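Local coordinates for protein giardin subunit alpha-1 (Giardia intestinalis, PDB 4EVF) that binds calcium and, in a calcium-dependent way, phosphatidylserine-containing membranes, and takes part in parasite attachment to the intestinal mucosa and in cytoskeletal remodelling, at residues L230-I235 / H264-Y269; C237-K242 / T274-C279; F95-I100 / E245-R250. One frame throughout, in Å; residues are numbered along the deposited sequence.

Contact 1: L230-I235 / H264-Y269; sequences LAAYLI and HAYKIY
Inside the predicted fourth annexin repeat, Ala232 of helix 227-240 sits against Ala265, Tyr266 and Tyr269 on the segment 264-269, which leads on toward helix 272-279. The fit is tight enough that the CA atoms of Ala232 and Tyr266 are only 5.0 Å apart. Ala232 CB lies 4.1 Å from Ala265 CB, so two small side chains meet where the backbones come close. The two tyrosines reach past this point. Tyr266 has CG anti to its backbone N (chi1 -166°), which lays its ring along helix 227-240: Ala232 O comes to the ring edge, 3.6 Å from Tyr266 CD1, and Ile235 CG2 is 4.0 Å from Tyr266 CE1. Its hydroxyl goes beyond the contact, hydrogen-bonded to Asp275 and Asn236. Tyr269 leans the other way, with its CE1 4.1 Å from Ala232 CB, beside the helix backbone, and its OH 3.6 Å from Tyr233 CB and near the plane of the Tyr233 ring. Ile268 CG1 packs over the centre of one face of the Tyr269 ring, 3.4 Å above it. No hydrogen bond joins the two segments directly; this is buried, mainly apolar packing within one predicted annexin repeat, part of the all-helical annexin fold.

Contact 2: C237-K242 / T274-C279; sequences CACNDK and TDIERC
Cys239 and Cys279 face each other where the C-terminal part of helix 227-240 meets the end of helix 272-279, both within the predicted fourth annexin repeat. Their thiols do not point at one another. With Cys239 SG anti to its carbonyl carbon (chi1 -74°), the sulfur slants toward the Asp275-Ile276 turn of the partner helix, ending 4.0 Å from Asp275 CB and 4.3 Å from Ile276 CG1. Cys279 reaches back the other way across the gap: its SG stands 3.7 Å from Cys239 CB and 3.4 Å from Cys239 O, beside the backbone of helix 227-240. The two sulfurs, Cys239 SG and Cys279 SG, are 4.4 Å apart, too far for a disulfide; Cys239 CB against Cys279 SG is plain packing. Phe280, just after helix 272-279, also touches Cys239, while Ile276 turns from this interface to pack on helix 284-292. At the more open side, the backbone of Lys242 approaches Cys279 O. Asp275 uses both carboxylate oxygens: OD2 is hydrogen-bonded to the Tyr266 hydroxyl, and Arg278 NH1 gives OD1 a salt-bridging hydrogen bond of 3.2 Å, in the guanidinium plane but reaching OD1 from 47° above the carboxylate plane.

Contact 3: F95-I100 / E245-R250; sequences FFDTVI and EKRMRR
Asp97, on helix 92-100, receives two arginines from a single turn of helix 245-255, Arg247 and Arg250, in a buried salt-bridge network. The more surely placed bond runs from Arg247 NH1 to Asp97 OD1, 3.1 Å long with an angle of 160° at the hydrogen. It comes to the syn side of OD1, somewhat out of the carboxylate plane, and lies near the guanidinium plane. Arg250 takes the other oxygen: its NE and NH2 both hydrogen-bond Asp97 OD2 at 2.8 Å, from the guanidinium edge, although the position of OD2 is less certain. The two guanidinium groups are turned differently against the carboxylate, that of Arg250 26° from its plane and that of Arg247 60°. Bends at chi2 and chi3 bring the end of Arg247 round to Asp97. Outward from the charges, the ring of Phe96 meets Arg247 NH1 at its edge, with Phe96 CD2 4.3 Å away, and Thr98 CG2 brushes Arg250 CD at 4.5 Å. The axes of the two segments point nearly the same way and come within 10.1 Å. Leu234 of helix 227-240 packs on both Asp97 and Arg247. Near the centre of the molecule, this joins predicted repeats 2 and 4, which border the hydrophilic central channel in other annexins. Two arginines on one buried carboxylate probably keep Asp97 ionised, and Asp97 in turn offsets their charge.

Following the chain from the N terminus, helix 92-100 supplies the first half of contact 3, whose partner arrives only after 144 residues; that long loop links predicted repeats 2 and 4. Before it closes, helix 227-240 has already provided the first halves of contacts 1 and 2, one after the other. Helix 245-255 then completes contact 3, residues 264-269 close contact 1 over 28 residues, and 274-279 close contact 2 over 31. All three loops therefore cross and none nests. Contacts 1 and 2 tie the fourth repeat together around helix 227-240, whose Leu234 and Cys237 also pack on Arg247 of contact 3.

Contact 1: L230-I235 / H264-Y269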
loop_
_atom_site.group_PDB
_atom_site.type_symbol
_atom_site.label_atom_id
_atom_site.label_comp_id
_atom_site.label_asym_id
_atom_site.label_seq_id
_atom_site.Cartn_x
_atom_site.Cartn_y
_atom_site.Cartn_z
ATOM N N LEU A 230 -7.259 1.451 4.133
ATOM C CA LEU A 230 -6.978 0.549 3.026
ATOM C C LEU A 230 -5.964 -0.507 3.479
ATOM O O LEU A 230 -6.105 -1.696 3.163
ATOM C CB LEU A 230 -6.472 1.304 1.785
ATOM C CG LEU A 230 -6.161 0.404 0.585
ATOM C CD1 LEU A 230 -7.406 -0.418 0.172
ATOM C CD2 LEU A 230 -5.624 1.180 -0.603
ATOM N N ALA A 231 -4.937 -0.066 4.215
ATOM C CA ALA A 231 -3.967 -0.989 4.802
ATOM C C ALA A 231 -4.650 -2.093 5.626
ATOM O O ALA A 231 -4.336 -3.272 5.474
ATOM C CB ALA A 231 -2.965 -0.231 5.666
ATOM N N ALA A 232 -5.565 -1.704 6.507
ATOM C CA ALA A 232 -6.297 -2.679 7.326
ATOM C C ALA A 232 -6.956 -3.747 6.446
ATOM O O ALA A 232 -6.828 -4.948 6.699
ATOM C CB ALA A 232 -7.341 -1.988 8.151
ATOM N N TYR A 233 -7.675 -3.283 5.428
ATOM C CA TYR A 233 -8.367 -4.149 4.477
ATOM C C TYR A 233 -7.433 -5.083 3.695
ATOM O O TYR A 233 -7.702 -6.276 3.524
ATOM C CB TYR A 233 -9.170 -3.287 3.498
ATOM C CG TYR A 233 -9.791 -4.084 2.364
ATOM C CD1 TYR A 233 -10.776 -5.036 2.619
ATOM C CD2 TYR A 233 -9.401 -3.883 1.045
ATOM C CE1 TYR A 233 -11.350 -5.767 1.599
ATOM C CE2 TYR A 233 -9.977 -4.621 0.005
ATOM C CZ TYR A 233 -10.951 -5.563 0.297
ATOM O OH TYR A 233 -11.538 -6.310 -0.712
ATOM N N LEU A 234 -6.345 -4.526 3.181
ATOM C CA LEU A 234 -5.399 -5.329 2.440
ATOM C C LEU A 234 -4.645 -6.280 3.378
ATOM O O LEU A 234 -4.312 -7.389 2.995
ATOM C CB LEU A 234 -4.440 -4.424 1.649
ATOM C CG LEU A 234 -4.964 -3.636 0.431
ATOM C CD1 LEU A 234 -3.942 -2.684 -0.209
ATOM C CD2 LEU A 234 -5.603 -4.536 -0.621
ATOM N N ILE A 235 -4.537 -6.050 4.620
ATOM C CA ILE A 235 -3.909 -7.013 5.540
ATOM C C ILE A 235 -4.866 -8.142 5.859
ATOM O O ILE A 235 -4.472 -9.307 5.915
ATOM C CB ILE A 235 -3.444 -6.328 6.834
ATOM C CG1 ILE A 235 -2.198 -5.491 6.542
ATOM C CG2 ILE A 235 -3.157 -7.343 7.936
ATOM C CD1 ILE A 235 -1.787 -4.613 7.715
ATOM N N HIS A 264 -5.977 -0.228 14.538
ATOM C CA HIS A 264 -7.206 0.281 15.134
ATOM C C HIS A 264 -8.364 0.155 14.157
ATOM O O HIS A 264 -9.480 -0.227 14.536
ATOM C CB HIS A 264 -7.011 1.730 15.582
ATOM C CG HIS A 264 -5.865 1.907 16.534
ATOM N ND1 HIS A 264 -5.931 1.523 17.858
ATOM C CD2 HIS A 264 -4.615 2.399 16.348
ATOM C CE1 HIS A 264 -4.777 1.780 18.448
ATOM N NE2 HIS A 264 -3.964 2.316 17.555
ATOM N N ALA A 265 -8.092 0.454 12.893
ATOM C CA ALA A 265 -9.099 0.324 11.852
ATOM C C ALA A 265 -9.382 -1.143 11.568
ATOM O O ALA A 265 -10.401 -1.487 10.971
ATOM C CB ALA A 265 -8.646 1.026 10.584
ATOM N N TYR A 266 -8.463 -2.003 11.986
ATOM C CA TYR A 266 -8.592 -3.440 11.751
ATOM C C TYR A 266 -9.684 -4.073 12.620
ATOM O O TYR A 266 -10.153 -5.180 12.337
ATOM C CB TYR A 266 -7.256 -4.146 11.991
ATOM C CG TYR A 266 -7.235 -5.557 11.456
ATOM C CD1 TYR A 266 -6.830 -5.816 10.149
ATOM C CD2 TYR A 266 -7.648 -6.629 12.242
ATOM C CE1 TYR A 266 -6.822 -7.102 9.641
ATOM C CE2 TYR A 266 -7.640 -7.926 11.739
ATOM C CZ TYR A 266 -7.231 -8.151 10.441
ATOM O OH TYR A 266 -7.209 -9.421 9.928
ATOM N N LYS A 267 -10.084 -3.368 13.670
ATOM C CA LYS A 267 -11.050 -3.896 14.634
ATOM C C LYS A 267 -12.371 -4.322 13.998
ATOM O O LYS A 267 -13.090 -5.156 14.556
ATOM C CB LYS A 267 -11.292 -2.895 15.763
ATOM C CG LYS A 267 -10.060 -2.647 16.604
ATOM N N ILE A 268 -12.687 -3.769 12.831
ATOM C CA ILE A 268 -13.889 -4.188 12.121
ATOM C C ILE A 268 -13.754 -5.616 11.570
ATOM O O ILE A 268 -14.750 -6.259 11.256
ATOM C CB ILE A 268 -14.267 -3.219 10.976
ATOM C CG1 ILE A 268 -13.198 -3.220 9.891
ATOM C CG2 ILE A 268 -14.476 -1.810 11.514
ATOM C CD1 ILE A 268 -13.470 -2.250 8.775
ATOM N N TYR A 269 -12.527 -6.109 11.455
ATOM C CA TYR A 269 -12.310 -7.470 10.974
ATOM C C TYR A 269 -12.006 -8.417 12.127
ATOM O O TYR A 269 -12.432 -9.568 12.129
ATOM C CB TYR A 269 -11.184 -7.509 9.945
ATOM C CG TYR A 269 -11.346 -6.476 8.864
ATOM C CD1 TYR A 269 -10.503 -5.377 8.800
ATOM C CD2 TYR A 269 -12.359 -6.587 7.920
ATOM C CE1 TYR A 269 -10.651 -4.418 7.823
ATOM C CE2 TYR A 269 -12.520 -5.632 6.928
ATOM C CZ TYR A 269 -11.654 -4.548 6.879
ATOM O OH TYR A 269 -11.803 -3.587 5.904
#

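Contact 2: C237-K242 / T274-C279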
loop_
_atom_site.group_PDB
_atom_site.type_symbol
_atom_site.label_atom_id
_atom_site.label_comp_id
_atom_site.label_asym_id
_atom_site.label_seq_id
_atom_site.Cartn_x
_atom_site.Cartn_y
_atom_site.Cartn_z
ATOM N N CYS A 237 -7.248 -9.184 3.816
ATOM C CA CYS A 237 -7.221 -9.965 2.588
ATOM C C CYS A 237 -6.049 -10.941 2.603
ATOM O O CYS A 237 -6.225 -12.127 2.322
ATOM C CB CYS A 237 -7.134 -9.065 1.346
ATOM S SG CYS A 237 -8.566 -7.985 1.028
ATOM N N ALA A 238 -4.856 -10.448 2.932
ATOM C CA ALA A 238 -3.683 -11.315 3.014
ATOM C C ALA A 238 -3.876 -12.430 4.035
ATOM O O ALA A 238 -3.461 -13.569 3.813
ATOM C CB ALA A 238 -2.415 -10.494 3.351
ATOM N N CYS A 239 -4.485 -12.115 5.168
ATOM C CA CYS A 239 -4.708 -13.158 6.161
ATOM C C CYS A 239 -5.653 -14.209 5.584
ATOM O O CYS A 239 -5.356 -15.413 5.605
ATOM C CB CYS A 239 -5.258 -12.573 7.456
ATOM S SG CYS A 239 -4.027 -11.663 8.435
ATOM N N ASN A 240 -6.776 -13.740 5.047
ATOM C CA ASN A 240 -7.779 -14.615 4.438
ATOM C C ASN A 240 -7.315 -15.413 3.210
ATOM O O ASN A 240 -7.840 -16.491 2.927
ATOM C CB ASN A 240 -9.038 -13.811 4.106
ATOM C CG ASN A 240 -9.670 -13.203 5.338
ATOM O OD1 ASN A 240 -9.452 -13.679 6.457
ATOM N ND2 ASN A 240 -10.458 -12.147 5.147
ATOM N N ASP A 241 -6.349 -14.884 2.471
ATOM C CA ASP A 241 -5.782 -15.610 1.344
ATOM C C ASP A 241 -4.674 -16.545 1.817
ATOM O O ASP A 241 -3.622 -16.650 1.180
ATOM C CB ASP A 241 -5.224 -14.649 0.294
ATOM C CG ASP A 241 -6.303 -13.831 -0.383
ATOM O OD1 ASP A 241 -7.503 -14.163 -0.221
ATOM O OD2 ASP A 241 -5.950 -12.861 -1.088
ATOM N N LYS A 242 -4.915 -17.200 2.949
ATOM C CA LYS A 242 -3.985 -18.175 3.509
ATOM C C LYS A 242 -2.581 -17.612 3.719
ATOM O O LYS A 242 -1.588 -18.248 3.355
ATOM C CB LYS A 242 -3.941 -19.442 2.641
ATOM C CG LYS A 242 -5.289 -20.144 2.516
ATOM C CD LYS A 242 -5.115 -21.610 2.119
ATOM C CE LYS A 242 -6.448 -22.349 2.081
ATOM N NZ LYS A 242 -6.275 -23.787 1.694
ATOM N N THR A 274 -3.706 -11.282 16.448
ATOM C CA THR A 274 -4.197 -12.660 16.466
ATOM C C THR A 274 -4.310 -13.264 15.070
ATOM O O THR A 274 -3.913 -14.411 14.850
ATOM C CB THR A 274 -5.566 -12.746 17.168
ATOM O OG1 THR A 274 -5.402 -12.407 18.551
ATOM C CG2 THR A 274 -6.156 -14.157 17.052
ATOM N N ASP A 275 -4.850 -12.494 14.125
ATOM C CA ASP A 275 -5.008 -12.969 12.750
ATOM C C ASP A 275 -3.685 -13.246 12.045
ATOM O O ASP A 275 -3.551 -14.241 11.326
ATOM C CB ASP A 275 -5.857 -11.996 11.921
ATOM C CG ASP A 275 -7.319 -12.008 12.332
ATOM O OD1 ASP A 275 -7.691 -12.864 13.164
ATOM O OD2 ASP A 275 -8.095 -11.164 11.829
ATOM N N ILE A 276 -2.706 -12.365 12.229
ATOM C CA ILE A 276 -1.397 -12.597 11.631
ATOM C C ILE A 276 -0.776 -13.849 12.226
ATOM O O ILE A 276 -0.126 -14.638 11.531
ATOM C CB ILE A 276 -0.454 -11.410 11.849
ATOM C CG1 ILE A 276 -0.891 -10.239 10.963
ATOM C CG2 ILE A 276 0.977 -11.824 11.545
ATOM C CD1 ILE A 276 -0.128 -8.921 11.224
ATOM N N GLU A 277 -0.992 -14.021 13.522
ATOM C CA GLU A 277 -0.473 -15.167 14.250
ATOM C C GLU A 277 -0.954 -16.458 13.600
ATOM O O GLU A 277 -0.180 -17.383 13.337
ATOM C CB GLU A 277 -0.959 -15.101 15.697
ATOM C CG GLU A 277 0.144 -14.949 16.708
ATOM C CD GLU A 277 0.945 -16.215 16.868
ATOM O OE1 GLU A 277 0.346 -17.303 16.744
ATOM O OE2 GLU A 277 2.167 -16.126 17.110
ATOM N N ARG A 278 -2.245 -16.498 13.310
ATOM C CA ARG A 278 -2.855 -17.698 12.763
ATOM C C ARG A 278 -2.441 -17.953 11.317
ATOM O O ARG A 278 -2.080 -19.075 10.949
ATOM C CB ARG A 278 -4.373 -17.589 12.861
ATOM C CG ARG A 278 -5.098 -18.840 12.415
ATOM C CD ARG A 278 -6.602 -18.644 12.442
ATOM N NE ARG A 278 -7.048 -17.837 11.319
ATOM C CZ ARG A 278 -7.403 -16.564 11.423
ATOM N NH1 ARG A 278 -7.386 -15.977 12.612
ATOM N NH2 ARG A 278 -7.794 -15.891 10.349
ATOM N N CYS A 279 -2.473 -16.900 10.507
ATOM C CA CYS A 279 -2.404 -17.047 9.058
ATOM C C CYS A 279 -0.995 -17.153 8.485
ATOM O O CYS A 279 -0.809 -17.687 7.393
ATOM C CB CYS A 279 -3.188 -15.909 8.393
ATOM S SG CYS A 279 -4.921 -15.898 8.946
#

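Contact 3: F95-I100 / E245-R250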
loop_
_atom_site.group_PDB
_atom_site.type_symbol
_atom_site.label_atom_id
_atom_site.label_comp_id
_atom_site.label_asym_id
_atom_site.label_seq_id
_atom_site.Cartn_x
_atom_site.Cartn_y
_atom_site.Cartn_z
ATOM N N PHE A 95 -1.203 -4.653 -8.139
ATOM C CA PHE A 95 -1.672 -3.341 -8.606
ATOM C C PHE A 95 -2.287 -2.549 -7.450
ATOM O O PHE A 95 -1.966 -1.367 -7.261
ATOM C CB PHE A 95 -2.718 -3.472 -9.732
ATOM C CG PHE A 95 -2.153 -3.895 -11.069
ATOM C CD1 PHE A 95 -0.787 -3.958 -11.285
ATOM C CD2 PHE A 95 -3.009 -4.231 -12.121
ATOM C CE1 PHE A 95 -0.270 -4.352 -12.522
ATOM C CE2 PHE A 95 -2.507 -4.614 -13.358
ATOM C CZ PHE A 95 -1.131 -4.676 -13.559
ATOM N N PHE A 96 -3.191 -3.184 -6.697
ATOM C CA PHE A 96 -3.836 -2.509 -5.570
ATOM C C PHE A 96 -2.795 -2.015 -4.568
ATOM O O PHE A 96 -2.872 -0.871 -4.082
ATOM C CB PHE A 96 -4.857 -3.424 -4.852
ATOM C CG PHE A 96 -5.916 -3.987 -5.756
ATOM C CD1 PHE A 96 -6.374 -3.267 -6.851
ATOM C CD2 PHE A 96 -6.437 -5.256 -5.525
ATOM C CE1 PHE A 96 -7.345 -3.797 -7.693
ATOM C CE2 PHE A 96 -7.404 -5.792 -6.365
ATOM C CZ PHE A 96 -7.860 -5.062 -7.448
ATOM N N ASP A 97 -1.834 -2.885 -4.260
ATOM C CA ASP A 97 -0.804 -2.588 -3.266
ATOM C C ASP A 97 0.108 -1.433 -3.683
ATOM O O ASP A 97 0.539 -0.664 -2.843
ATOM C CB ASP A 97 0.053 -3.825 -2.966
ATOM C CG ASP A 97 -0.779 -5.021 -2.523
ATOM O OD1 ASP A 97 -1.978 -4.828 -2.208
ATOM O OD2 ASP A 97 -0.228 -6.143 -2.489
ATOM N N THR A 98 0.405 -1.342 -4.977
ATOM C CA THR A 98 1.440 -0.443 -5.489
ATOM C C THR A 98 0.895 0.892 -6.029
ATOM O O THR A 98 1.542 1.935 -5.900
ATOM C CB THR A 98 2.301 -1.142 -6.588
ATOM O OG1 THR A 98 1.464 -1.590 -7.656
ATOM C CG2 THR A 98 3.055 -2.344 -6.023
ATOM N N VAL A 99 -0.298 0.854 -6.620
ATOM C CA VAL A 99 -0.884 2.024 -7.268
ATOM C C VAL A 99 -1.891 2.734 -6.352
ATOM O O VAL A 99 -1.902 3.960 -6.252
ATOM C CB VAL A 99 -1.584 1.634 -8.614
ATOM C CG1 VAL A 99 -2.384 2.797 -9.172
ATOM C CG2 VAL A 99 -0.568 1.162 -9.632
ATOM N N ILE A 100 -2.730 1.963 -5.669
ATOM C CA ILE A 100 -3.799 2.563 -4.877
ATOM C C ILE A 100 -3.383 2.930 -3.448
ATOM O O ILE A 100 -3.743 3.991 -2.948
ATOM C CB ILE A 100 -5.063 1.689 -4.848
ATOM C CG1 ILE A 100 -5.486 1.338 -6.275
ATOM C CG2 ILE A 100 -6.186 2.424 -4.104
ATOM C CD1 ILE A 100 -6.736 0.466 -6.360
ATOM N N GLU A 245 2.166 -13.988 1.764
ATOM C CA GLU A 245 3.457 -13.383 2.090
ATOM C C GLU A 245 3.848 -12.268 1.122
ATOM O O GLU A 245 4.410 -11.249 1.533
ATOM C CB GLU A 245 4.560 -14.440 2.144
ATOM C CG GLU A 245 4.433 -15.382 3.332
ATOM C CD GLU A 245 5.745 -16.102 3.650
ATOM O OE1 GLU A 245 6.555 -16.324 2.720
ATOM O OE2 GLU A 245 5.961 -16.432 4.835
ATOM N N LYS A 246 3.549 -12.454 -0.158
ATOM C CA LYS A 246 3.970 -11.468 -1.158
ATOM C C LYS A 246 3.298 -10.106 -0.954
ATOM O O LYS A 246 3.969 -9.078 -1.015
ATOM C CB LYS A 246 3.772 -11.991 -2.583
ATOM C CG LYS A 246 4.543 -13.275 -2.861
ATOM C CD LYS A 246 5.103 -13.295 -4.270
ATOM C CE LYS A 246 4.002 -13.212 -5.309
ATOM N NZ LYS A 246 4.464 -12.528 -6.560
ATOM N N ARG A 247 1.990 -10.113 -0.689
ATOM C CA ARG A 247 1.265 -8.884 -0.346
ATOM C C ARG A 247 1.765 -8.249 0.943
ATOM O O ARG A 247 1.894 -7.027 1.029
ATOM C CB ARG A 247 -0.234 -9.147 -0.201
ATOM C CG ARG A 247 -0.994 -7.986 0.443
ATOM C CD ARG A 247 -1.983 -7.360 -0.539
ATOM N NE ARG A 247 -3.162 -8.187 -0.649
ATOM C CZ ARG A 247 -4.098 -8.085 -1.588
ATOM N NH1 ARG A 247 -4.023 -7.183 -2.564
ATOM N NH2 ARG A 247 -5.118 -8.916 -1.539
ATOM N N MET A 248 2.019 -9.060 1.959
ATOM C CA MET A 248 2.463 -8.493 3.221
ATOM C C MET A 248 3.823 -7.834 3.049
ATOM O O MET A 248 4.095 -6.800 3.661
ATOM C CB MET A 248 2.465 -9.527 4.352
ATOM C CG MET A 248 1.063 -9.798 4.914
ATOM S SD MET A 248 0.117 -8.312 5.332
ATOM C CE MET A 248 0.959 -7.836 6.849
ATOM N N ARG A 249 4.651 -8.409 2.188
ATOM C CA ARG A 249 5.978 -7.853 1.941
ATOM C C ARG A 249 5.884 -6.544 1.156
ATOM O O ARG A 249 6.591 -5.575 1.453
ATOM C CB ARG A 249 6.868 -8.849 1.196
ATOM C CG ARG A 249 8.210 -8.245 0.816
ATOM C CD ARG A 249 8.646 -8.663 -0.580
ATOM N NE ARG A 249 9.662 -7.759 -1.124
ATOM C CZ ARG A 249 10.331 -7.981 -2.249
ATOM N NH1 ARG A 249 10.110 -9.087 -2.940
ATOM N NH2 ARG A 249 11.234 -7.105 -2.675
ATOM N N ARG A 250 5.011 -6.519 0.152
ATOM C CA ARG A 250 4.798 -5.291 -0.599
ATOM C C ARG A 250 4.349 -4.163 0.322
ATOM O O ARG A 250 5.051 -3.168 0.451
ATOM C CB ARG A 250 3.815 -5.497 -1.755
ATOM C CG ARG A 250 4.385 -6.378 -2.876
ATOM C CD ARG A 250 3.477 -6.370 -4.101
ATOM N NE ARG A 250 2.143 -6.893 -3.803
ATOM C CZ ARG A 250 1.751 -8.144 -4.052
ATOM N NH1 ARG A 250 2.587 -9.006 -4.615
ATOM N NH2 ARG A 250 0.513 -8.524 -3.753
#